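Local coordinates for putative S41 protease (Bacteroides fragilis NCTC 9343, PDB 3K50), which is probably a serine peptidase of family S41 that cuts peptide bonds, although its function has not been established, at residues I19-M23 and F48-V53; Q25-R31 and R263-R268; L258-Y264 and V348-A354. One frame throughout, in Å; residues are numbered along the deposited sequence.

Contact 1 of 3, residues I19-M23 and F48-V53; sequences IDSVM and FLKKAV
Phe48 of helix 45-52 lays its ring against helix 18-26, and three residues of that helix meet it in three different ways. The CH-pi contact comes from Ile19, whose CG2 methyl sits over one ring face, displaced toward the rim, 3.5 Å from Phe48 CD2. With its CG anti to the backbone N (chi1 177°), Phe48 sends the ring straight across the gap between the helices. The Met-aromatic contact is made at the edge of the ring: the selenium of Met23, a selenomethionine here, lies 3.9 Å from Phe48 CE2, close to the ring plane. Asp20 passes the far end of the ring, CB 3.7 Å from Phe48 CZ, with its carboxylate nearly perpendicular to the ring and held by a salt bridge to Arg24. Purely apolar contacts complete the set. Met23 reaches on past the phenyl edge to place SE 3.8 Å from Leu49 CD1; the bend at chi3 (73°) then turns CE toward Ala52, 4.0 Å from its CB. No hydrogen bond joins the segments, two helices packed together within the peptidase S41 N-terminal domain. Their axes approach to 11.3 Å and cross at -42°, a spacing wide enough for large side chains to lie between the helices. Beneath the pair, Ile19 and Met23 rest on Leu344 of strand 342-352, while Ile19 and Leu49 share Ile63 of strand 62-65.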
loop_
_atom_site.group_PDB
_atom_site.type_symbol
_atom_site.label_atom_id
_atom_site.label_comp_id
_atom_site.label_asym_id
_atom_site.label_seq_id
_atom_site.Cartn_x
_atom_site.Cartn_y
_atom_site.Cartn_z
ATOM N N ILE A 19 -1.104 26.888 6.681
ATOM C CA ILE A 19 -1.145 25.557 7.275
ATOM C C ILE A 19 -1.897 25.617 8.617
ATOM O O ILE A 19 -2.687 24.760 8.915
ATOM C CB ILE A 19 0.279 24.897 7.331
ATOM C CG1 ILE A 19 0.175 23.449 7.781
ATOM C CG2 ILE A 19 1.192 25.686 8.252
ATOM C CD1 ILE A 19 1.415 22.641 7.562
ATOM N N ASP A 20 -1.716 26.695 9.367
ATOM C CA ASP A 20 -2.423 26.858 10.636
ATOM C C ASP A 20 -3.918 27.050 10.398
ATOM O O ASP A 20 -4.744 26.446 11.055
ATOM C CB ASP A 20 -1.929 28.092 11.387
ATOM C CG ASP A 20 -2.654 28.288 12.717
ATOM O OD1 ASP A 20 -2.360 27.550 13.664
ATOM O OD2 ASP A 20 -3.503 29.192 12.817
ATOM N N SER A 21 -4.248 27.771 9.334
ATOM C CA SER A 21 -5.631 28.055 8.990
ATOM C C SER A 21 -6.346 26.849 8.412
ATOM O O SER A 21 -7.378 26.498 8.936
ATOM C CB SER A 21 -5.722 29.263 8.057
ATOM O OG SER A 21 -4.941 29.056 6.907
ATOM N N VAL A 22 -5.812 26.211 7.365
ATOM C CA VAL A 22 -6.418 25.023 6.820
ATOM C C VAL A 22 -6.626 23.979 7.941
ATOM O O VAL A 22 -7.646 23.313 7.949
ATOM C CB VAL A 22 -5.614 24.466 5.630
ATOM C CG1 VAL A 22 -4.210 24.091 6.066
ATOM C CG2 VAL A 22 -6.348 23.260 5.015
HETATM N N MSE A 23 -5.708 23.877 8.914
HETATM C CA MSE A 23 -5.868 22.876 9.981
HETATM C C MSE A 23 -6.962 23.278 10.975
HETATM O O MSE A 23 -7.775 22.483 11.364
HETATM C CB MSE A 23 -4.533 22.640 10.746
HETATM C CG MSE A 23 -3.548 21.761 9.978
HETATM SE SE MSE A 23 -1.912 21.434 11.028
HETATM C CE MSE A 23 -2.622 20.183 12.371
ATOM N N PHE A 48 6.168 22.587 11.362
ATOM C CA PHE A 48 4.966 23.156 11.883
ATOM C C PHE A 48 4.027 22.002 12.230
ATOM O O PHE A 48 3.466 21.954 13.363
ATOM C CB PHE A 48 4.252 24.083 10.869
ATOM C CG PHE A 48 2.971 24.616 11.382
ATOM C CD1 PHE A 48 2.936 25.811 12.082
ATOM C CD2 PHE A 48 1.797 23.901 11.247
ATOM C CE1 PHE A 48 1.721 26.310 12.611
ATOM C CE2 PHE A 48 0.591 24.379 11.806
ATOM C CZ PHE A 48 0.556 25.583 12.479
ATOM N N LEU A 49 3.852 21.092 11.266
ATOM C CA LEU A 49 2.905 19.971 11.412
ATOM C C LEU A 49 3.176 19.118 12.642
ATOM O O LEU A 49 2.256 18.761 13.378
ATOM C CB LEU A 49 2.896 19.081 10.181
ATOM C CG LEU A 49 1.815 17.990 10.149
ATOM C CD1 LEU A 49 0.423 18.593 10.191
ATOM C CD2 LEU A 49 1.974 17.135 8.929
ATOM N N LYS A 50 4.436 18.781 12.858
ATOM C CA LYS A 50 4.809 17.891 13.931
ATOM C C LYS A 50 4.434 18.514 15.277
ATOM O O LYS A 50 4.077 17.805 16.184
ATOM C CB LYS A 50 6.316 17.573 13.828
ATOM C CG LYS A 50 6.881 16.558 14.835
ATOM C CD LYS A 50 8.440 16.461 14.793
ATOM N N LYS A 51 4.517 19.843 15.378
ATOM C CA LYS A 51 4.186 20.585 16.591
ATOM C C LYS A 51 2.700 20.884 16.725
ATOM O O LYS A 51 2.216 21.052 17.845
ATOM C CB LYS A 51 4.935 21.962 16.674
ATOM C CG LYS A 51 6.447 21.962 17.052
ATOM N N ALA A 52 1.982 20.970 15.607
ATOM C CA ALA A 52 0.545 21.341 15.615
ATOM C C ALA A 52 -0.441 20.183 15.698
ATOM O O ALA A 52 -1.586 20.370 16.079
ATOM C CB ALA A 52 0.224 22.161 14.342
ATOM N N VAL A 53 -0.052 18.991 15.296
ATOM C CA VAL A 53 -0.977 17.872 15.340
ATOM C C VAL A 53 -1.390 17.539 16.775
ATOM O O VAL A 53 -0.718 17.872 17.707
ATOM C CB VAL A 53 -0.403 16.578 14.712
ATOM C CG1 VAL A 53 -0.251 16.734 13.173
ATOM C CG2 VAL A 53 0.879 16.173 15.428
#

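Contact 2 of 3, residues Q25-R31 and R263-R268; sequences QEYLWYR and RYSDKR
Arg31 holds Asp266 side-on in a salt bridge: NE and NH2 both donate to OD2, with Arg31 NH2 to Asp266 OD2 at 2.9 Å and an angle of 153° at the hydrogen. The carboxylate stands 81° from the guanidinium plane. Its other oxygen comes very close to Tyr30, OH to Asp266 OD1 reading 2.4 Å, a hydrogen bond too short for the length to be trusted. Lys267 runs extended across one face of the Tyr30 ring, CD in CH-pi contact and NZ in cation-pi contact, 4.0 Å from the ring centroid; Arg31 CG covers the opposite face. At the other end, Arg268, in one of its two modelled conformers, forms a salt bridge from NH2 to Glu26 OE2, 2.9 Å long, with carboxylate and guanidinium nearly coplanar. In the same conformer Gln25 brings OE1 to 2.9 Å from Arg268 NE, its amide almost perpendicular to the guanidinium.

Backbone turns set these groups in place. A type I turn from Tyr27 to Tyr30 follows helix 18-26, and another spans Ser265 to Arg268. In the second, Ser265 OG lies between its own N and carbonyl carbon (chi1 75°), where it accepts from Lys267 N at 3.1 Å and closes an ST turn. One water joins Ser265 OG to the carbonyls of Gln25 and Tyr27, and a second links Ser265 N with Glu26 O. Further out, Lys267 NZ donates to Arg24 O, and Leu28 pairs its backbone with Val347 of strand 342-352.

Polar chemistry thus joins the turn after helix 18-26, in the N-terminal domain, to the loop after strand 258-263 of the peptidase S41 region: the arginines would probably favour ionised carboxylates, for Glu26 in that conformer alone, and waters bridge backbones that do not bond directly.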
loop_
_atom_site.group_PDB
_atom_site.type_symbol
_atom_site.label_atom_id
_atom_site.label_comp_id
_atom_site.label_asym_id
_atom_site.label_seq_id
_atom_site.Cartn_x
_atom_site.Cartn_y
_atom_site.Cartn_z
ATOM N N GLN A 25 -9.553 24.872 10.454
ATOM C CA GLN A 25 -10.853 24.748 9.843
ATOM C C GLN A 25 -11.205 23.299 9.531
ATOM O O GLN A 25 -12.328 22.874 9.794
ATOM C CB GLN A 25 -10.939 25.596 8.550
ATOM C CG GLN A 25 -12.247 25.351 7.691
ATOM C CD GLN A 25 -13.607 25.554 8.436
ATOM O OE1 GLN A 25 -14.546 24.769 8.245
ATOM N NE2 GLN A 25 -13.696 26.590 9.288
ATOM N N GLU A 26 -10.249 22.538 8.997
ATOM C CA GLU A 26 -10.536 21.229 8.415
ATOM C C GLU A 26 -10.118 19.981 9.177
ATOM O O GLU A 26 -10.567 18.901 8.843
ATOM C CB GLU A 26 -9.806 21.124 7.073
ATOM C CG GLU A 26 -10.041 22.234 6.086
ATOM C CD GLU A 26 -11.428 22.238 5.474
ATOM O OE1 GLU A 26 -12.175 21.287 5.668
ATOM O OE2 GLU A 26 -11.765 23.209 4.777
ATOM N N TYR A 27 -9.239 20.123 10.156
ATOM C CA TYR A 27 -8.713 19.008 10.909
ATOM C C TYR A 27 -9.756 18.322 11.778
ATOM O O TYR A 27 -10.488 18.995 12.510
ATOM C CB TYR A 27 -7.612 19.533 11.837
ATOM C CG TYR A 27 -6.684 18.538 12.509
ATOM C CD1 TYR A 27 -6.257 17.369 11.866
ATOM C CD2 TYR A 27 -6.081 18.862 13.699
ATOM C CE1 TYR A 27 -5.344 16.500 12.491
ATOM C CE2 TYR A 27 -5.097 18.013 14.319
ATOM C CZ TYR A 27 -4.739 16.846 13.688
ATOM O OH TYR A 27 -3.781 16.021 14.239
ATOM N N LEU A 28 -9.782 16.978 11.731
ATOM C CA LEU A 28 -10.674 16.192 12.561
ATOM C C LEU A 28 -10.524 16.611 14.000
ATOM O O LEU A 28 -11.528 16.838 14.694
ATOM C CB LEU A 28 -10.398 14.679 12.478
ATOM C CG LEU A 28 -11.298 13.743 13.292
ATOM C CD1 LEU A 28 -12.782 13.818 12.895
ATOM C CD2 LEU A 28 -10.795 12.318 13.223
ATOM N N TRP A 29 -9.272 16.746 14.427
ATOM C CA TRP A 29 -8.948 16.994 15.822
ATOM C C TRP A 29 -8.543 18.445 16.098
ATOM O O TRP A 29 -7.650 18.723 16.879
ATOM C CB TRP A 29 -7.800 16.038 16.214
ATOM C CG TRP A 29 -8.150 14.574 16.218
ATOM C CD1 TRP A 29 -9.251 14.026 16.805
ATOM C CD2 TRP A 29 -7.396 13.449 15.694
ATOM N NE1 TRP A 29 -9.265 12.689 16.627
ATOM C CE2 TRP A 29 -8.145 12.295 15.962
ATOM C CE3 TRP A 29 -6.219 13.316 14.978
ATOM C CZ2 TRP A 29 -7.726 11.021 15.601
ATOM C CZ3 TRP A 29 -5.794 12.054 14.606
ATOM C CH2 TRP A 29 -6.538 10.921 14.913
ATOM N N TYR A 30 -9.195 19.390 15.464
ATOM C CA TYR A 30 -8.798 20.780 15.634
ATOM C C TYR A 30 -8.873 21.196 17.114
ATOM O O TYR A 30 -8.115 22.011 17.568
ATOM C CB TYR A 30 -9.652 21.709 14.748
ATOM C CG TYR A 30 -11.055 21.975 15.247
ATOM C CD1 TYR A 30 -12.109 21.153 14.905
ATOM C CD2 TYR A 30 -11.320 23.058 16.092
ATOM C CE1 TYR A 30 -13.387 21.383 15.420
ATOM C CE2 TYR A 30 -12.598 23.301 16.596
ATOM C CZ TYR A 30 -13.623 22.486 16.252
ATOM O OH TYR A 30 -14.887 22.734 16.760
ATOM N N ARG A 31 -9.812 20.655 17.866
ATOM C CA ARG A 31 -9.953 21.060 19.255
ATOM C C ARG A 31 -8.787 20.647 20.158
ATOM O O ARG A 31 -8.646 21.163 21.275
ATOM C CB ARG A 31 -11.233 20.453 19.831
ATOM C CG ARG A 31 -12.538 21.064 19.335
ATOM C CD ARG A 31 -13.689 20.348 20.048
ATOM N NE ARG A 31 -14.961 20.934 19.685
ATOM C CZ ARG A 31 -15.464 22.048 20.212
ATOM N NH1 ARG A 31 -14.803 22.712 21.137
ATOM N NH2 ARG A 31 -16.629 22.519 19.793
ATOM N N ARG A 263 -17.306 10.303 9.489
ATOM C CA ARG A 263 -17.671 11.327 10.450
ATOM C C ARG A 263 -16.542 12.349 10.708
ATOM O O ARG A 263 -15.464 12.023 11.225
ATOM C CB ARG A 263 -18.141 10.637 11.704
ATOM C CG ARG A 263 -19.328 9.700 11.467
ATOM C CD ARG A 263 -20.537 10.498 11.060
ATOM N NE ARG A 263 -21.789 9.732 10.970
ATOM C CZ ARG A 263 -22.281 9.206 9.852
ATOM N NH1 ARG A 263 -21.640 9.320 8.698
ATOM N NH2 ARG A 263 -23.425 8.581 9.908
ATOM N N TYR A 264 -16.818 13.575 10.276
ATOM C CA TYR A 264 -15.907 14.715 10.374
ATOM C C TYR A 264 -16.068 15.425 11.735
ATOM O O TYR A 264 -16.843 14.976 12.576
ATOM C CB TYR A 264 -16.187 15.659 9.204
ATOM C CG TYR A 264 -15.764 15.075 7.869
ATOM C CD1 TYR A 264 -16.525 14.099 7.238
ATOM C CD2 TYR A 264 -14.649 15.547 7.211
ATOM C CE1 TYR A 264 -16.166 13.560 6.015
ATOM C CE2 TYR A 264 -14.275 14.993 5.964
ATOM C CZ TYR A 264 -15.042 14.006 5.390
ATOM O OH TYR A 264 -14.682 13.465 4.174
ATOM N N SER A 265 -15.378 16.547 11.936
ATOM C CA SER A 265 -15.430 17.291 13.214
ATOM C C SER A 265 -16.745 18.054 13.280
ATOM O O SER A 265 -17.463 18.102 12.296
ATOM C CB SER A 265 -14.306 18.312 13.293
ATOM O OG SER A 265 -14.609 19.457 12.440
ATOM N N ASP A 266 -17.038 18.681 14.413
ATOM C CA ASP A 266 -18.270 19.476 14.543
ATOM C C ASP A 266 -18.332 20.710 13.647
ATOM O O ASP A 266 -19.358 21.311 13.566
ATOM C CB ASP A 266 -18.611 19.806 15.991
ATOM C CG ASP A 266 -17.508 20.562 16.755
ATOM O OD1 ASP A 266 -16.637 21.207 16.157
ATOM O OD2 ASP A 266 -17.564 20.492 18.008
ATOM N N LYS A 267 -17.254 21.071 12.973
ATOM C CA LYS A 267 -17.257 22.161 12.033
ATOM C C LYS A 267 -17.519 21.673 10.613
ATOM O O LYS A 267 -17.645 22.504 9.728
ATOM C CB LYS A 267 -15.874 22.861 11.965
ATOM C CG LYS A 267 -15.510 23.814 13.114
ATOM C CD LYS A 267 -14.058 24.191 12.994
ATOM C CE LYS A 267 -13.738 25.465 13.740
ATOM N NZ LYS A 267 -12.285 25.723 13.749
ATOM N N ARG A 268 -17.446 20.357 10.368
ATOM C CA ARG A 268 -17.561 19.826 9.010
ATOM C C ARG A 268 -18.582 18.683 8.864
ATOM O O ARG A 268 -18.397 17.720 8.116
ATOM C CB ARG A 268 -16.159 19.428 8.507
ATOM C CG ARG A 268 -15.216 20.611 8.156
ATOM C CD ARG A 268 -15.687 21.341 6.862
ATOM N NE ARG A 268 -14.898 22.530 6.491
ATOM C CZ ARG A 268 -15.175 23.339 5.454
ATOM N NH1 ARG A 268 -16.216 23.121 4.651
ATOM N NH2 ARG A 268 -14.406 24.382 5.199
HETATM O O HOH W 1 -12.494 20.360 11.096
HETATM O O HOH W 2 -13.113 17.309 10.181
#

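Contact 3 of 3, residues L258-Y264 and V348-A354; sequences LLALLRY and VCNVYNA
Cys349 packs against one face of the Tyr264 ring, its CB over the ring centre in a CH-pi contact, 3.6 Å from the centroid, and its SG over the same face in a sulfur-aromatic contact. Chi1 of 62° places SG between the backbone N and carbonyl carbon, which lays the sulfur along the ring toward its phenol end. Val348 lies beside the same ring and points the same way, CG2 3.6 Å from Tyr264 CE2; the hydroxyl bonds to Lys333. Tyr352 turns a ring edge to the aliphatic part of Arg263, whose CG is 4.0 Å from Tyr352 CE2. The arginine bends at chi2, and its guanidinium stands 82° from that ring, donates from NH1 to Leu262 O and pairs with Asp274.

These strands are neighbours in an antiparallel sheet. Leu261-Tyr352 and Arg263-Asn350 are hydrogen-bonded pairs, with Leu261 N to Tyr352 O at 2.8 Å and Arg263 N to Asn350 O at 3.0 Å; Leu262-Val351 between them is a non-hydrogen-bonded pair. Classic bulges interrupt both strands on their outer sides, Leu259-Ala260 opposite Leu275 and Val348-Cys349 opposite Ala331.

Leu262 CD1 meets Val351 CG1 on the sheet face away from Tyr352, and Ala260 CB approaches the same methyl at 4.1 Å. Helix 304-312 covers this face through Met307. Where the strands part, a water links Leu259 O to Ala354 N.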
loop_
_atom_site.group_PDB
_atom_site.type_symbol
_atom_site.label_atom_id
_atom_site.label_comp_id
_atom_site.label_asym_id
_atom_site.label_seq_id
_atom_site.Cartn_x
_atom_site.Cartn_y
_atom_site.Cartn_z
ATOM N N LEU A 258 -25.100 -0.727 4.788
ATOM C CA LEU A 258 -24.079 0.231 5.192
ATOM C C LEU A 258 -22.659 -0.384 5.229
ATOM O O LEU A 258 -22.461 -1.455 5.760
ATOM C CB LEU A 258 -24.420 0.835 6.588
ATOM C CG LEU A 258 -25.586 1.864 6.613
ATOM C CD1 LEU A 258 -26.008 2.096 8.088
ATOM C CD2 LEU A 258 -25.266 3.217 5.866
ATOM N N LEU A 259 -21.690 0.316 4.650
ATOM C CA LEU A 259 -20.335 -0.156 4.595
ATOM C C LEU A 259 -19.422 0.682 5.492
ATOM O O LEU A 259 -18.585 0.161 6.199
ATOM C CB LEU A 259 -19.804 -0.097 3.169
ATOM C CG LEU A 259 -18.327 -0.502 3.031
ATOM C CD1 LEU A 259 -18.156 -1.994 3.251
ATOM C CD2 LEU A 259 -17.802 -0.009 1.663
ATOM N N ALA A 260 -19.515 1.993 5.361
ATOM C CA ALA A 260 -18.672 2.921 6.119
ATOM C C ALA A 260 -19.380 4.210 6.440
ATOM O O ALA A 260 -20.206 4.717 5.641
ATOM C CB ALA A 260 -17.356 3.208 5.383
ATOM N N LEU A 261 -19.041 4.746 7.613
ATOM C CA LEU A 261 -19.655 5.949 8.158
ATOM C C LEU A 261 -18.522 6.919 8.324
ATOM O O LEU A 261 -17.702 6.763 9.212
ATOM C CB LEU A 261 -20.337 5.641 9.491
ATOM C CG LEU A 261 -21.393 4.521 9.629
ATOM C CD1 LEU A 261 -21.880 4.516 11.052
ATOM C CD2 LEU A 261 -22.568 4.679 8.635
ATOM N N LEU A 262 -18.445 7.892 7.416
ATOM C CA LEU A 262 -17.444 8.945 7.481
ATOM C C LEU A 262 -17.981 10.069 8.365
ATOM O O LEU A 262 -18.981 10.706 8.012
ATOM C CB LEU A 262 -17.124 9.489 6.083
ATOM C CG LEU A 262 -16.260 8.589 5.129
ATOM C CD1 LEU A 262 -16.742 7.208 4.976
ATOM C CD2 LEU A 262 -16.135 9.201 3.775
ATOM N N ARG A 263 -17.306 10.303 9.489
ATOM C CA ARG A 263 -17.671 11.327 10.450
ATOM C C ARG A 263 -16.542 12.349 10.708
ATOM O O ARG A 263 -15.464 12.023 11.225
ATOM C CB ARG A 263 -18.141 10.637 11.704
ATOM C CG ARG A 263 -19.328 9.700 11.467
ATOM C CD ARG A 263 -20.537 10.498 11.060
ATOM N NE ARG A 263 -21.789 9.732 10.970
ATOM C CZ ARG A 263 -22.281 9.206 9.852
ATOM N NH1 ARG A 263 -21.640 9.320 8.698
ATOM N NH2 ARG A 263 -23.425 8.581 9.908
ATOM N N TYR A 264 -16.818 13.575 10.276
ATOM C CA TYR A 264 -15.907 14.715 10.374
ATOM C C TYR A 264 -16.068 15.425 11.735
ATOM O O TYR A 264 -16.843 14.976 12.576
ATOM C CB TYR A 264 -16.187 15.659 9.204
ATOM C CG TYR A 264 -15.764 15.075 7.869
ATOM C CD1 TYR A 264 -16.525 14.099 7.238
ATOM C CD2 TYR A 264 -14.649 15.547 7.211
ATOM C CE1 TYR A 264 -16.166 13.560 6.015
ATOM C CE2 TYR A 264 -14.275 14.993 5.964
ATOM C CZ TYR A 264 -15.042 14.006 5.390
ATOM O OH TYR A 264 -14.682 13.465 4.174
ATOM N N VAL A 348 -9.037 14.227 8.341
ATOM C CA VAL A 348 -10.310 14.950 8.252
ATOM C C VAL A 348 -11.512 14.186 8.872
ATOM O O VAL A 348 -12.421 14.814 9.455
ATOM C CB VAL A 348 -10.632 15.351 6.770
ATOM C CG1 VAL A 348 -9.603 16.395 6.298
ATOM C CG2 VAL A 348 -10.737 14.112 5.861
ATOM N N CYS A 349 -11.513 12.861 8.824
ATOM C CA CYS A 349 -12.638 12.108 9.392
ATOM C C CYS A 349 -12.335 10.752 9.936
ATOM O O CYS A 349 -11.371 10.109 9.576
ATOM C CB CYS A 349 -13.758 11.913 8.371
ATOM S SG CYS A 349 -13.394 10.959 6.866
ATOM N N ASN A 350 -13.195 10.358 10.872
ATOM C CA ASN A 350 -13.307 8.989 11.338
ATOM C C ASN A 350 -13.979 8.166 10.247
ATOM O O ASN A 350 -14.751 8.709 9.401
ATOM C CB ASN A 350 -14.154 8.918 12.611
ATOM C CG ASN A 350 -13.406 9.326 13.806
ATOM O OD1 ASN A 350 -12.471 8.644 14.227
ATOM N ND2 ASN A 350 -13.782 10.402 14.369
ATOM N N VAL A 351 -13.631 6.889 10.176
ATOM C CA VAL A 351 -14.216 5.966 9.193
ATOM C C VAL A 351 -14.710 4.696 9.934
ATOM O O VAL A 351 -13.960 3.743 10.144
ATOM C CB VAL A 351 -13.208 5.591 8.092
ATOM C CG1 VAL A 351 -13.900 4.737 7.010
ATOM C CG2 VAL A 351 -12.631 6.807 7.514
ATOM N N TYR A 352 -15.948 4.731 10.437
ATOM C CA TYR A 352 -16.487 3.592 11.178
ATOM C C TYR A 352 -17.075 2.571 10.245
ATOM O O TYR A 352 -17.590 2.927 9.196
ATOM C CB TYR A 352 -17.572 4.031 12.131
ATOM C CG TYR A 352 -17.112 5.189 13.097
ATOM C CD1 TYR A 352 -16.040 5.016 13.975
ATOM C CD2 TYR A 352 -17.751 6.384 13.111
ATOM C CE1 TYR A 352 -15.613 6.015 14.844
ATOM C CE2 TYR A 352 -17.338 7.419 14.024
ATOM C CZ TYR A 352 -16.288 7.200 14.880
ATOM O OH TYR A 352 -15.833 8.171 15.746
ATOM N N ASN A 353 -17.060 1.316 10.674
ATOM C CA ASN A 353 -17.746 0.265 9.957
ATOM C C ASN A 353 -19.248 0.344 10.339
ATOM O O ASN A 353 -19.666 1.218 11.101
ATOM C CB ASN A 353 -17.140 -1.134 10.234
ATOM C CG ASN A 353 -17.189 -1.572 11.674
ATOM O OD1 ASN A 353 -17.988 -1.102 12.510
ATOM N ND2 ASN A 353 -16.333 -2.558 11.971
ATOM N N ALA A 354 -20.030 -0.617 9.871
ATOM C CA ALA A 354 -21.488 -0.645 10.111
ATOM C C ALA A 354 -21.812 -0.855 11.590
ATOM O O ALA A 354 -22.904 -0.538 12.019
ATOM C CB ALA A 354 -22.126 -1.740 9.256
HETATM O O HOH W 3 -19.012 -2.194 7.638
HETATM O O HOH W 4 -15.882 12.028 14.208
#

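Strand 342-352 ties the three contacts together: it carries one side of contact 3, is touched by Leu28 of contact 2, and lies under helix 18-26 of contact 1. Contacts 1 and 2 also share that helix, and Val53 of the first packs on Tyr27 of the second. Contacts 2 and 3 share Arg263 and Tyr264, and Leu28 packs on Val348. Contact 2 lies at the surface and relies on charges and water; contacts 1 and 3 are partly buried, the former apolar and without hydrogen bonds, the latter built on backbone pairing. Contact 2 joins the N-terminal domain to the peptidase S41 region, whereas contact 1 lies within the first and contact 3 within the second.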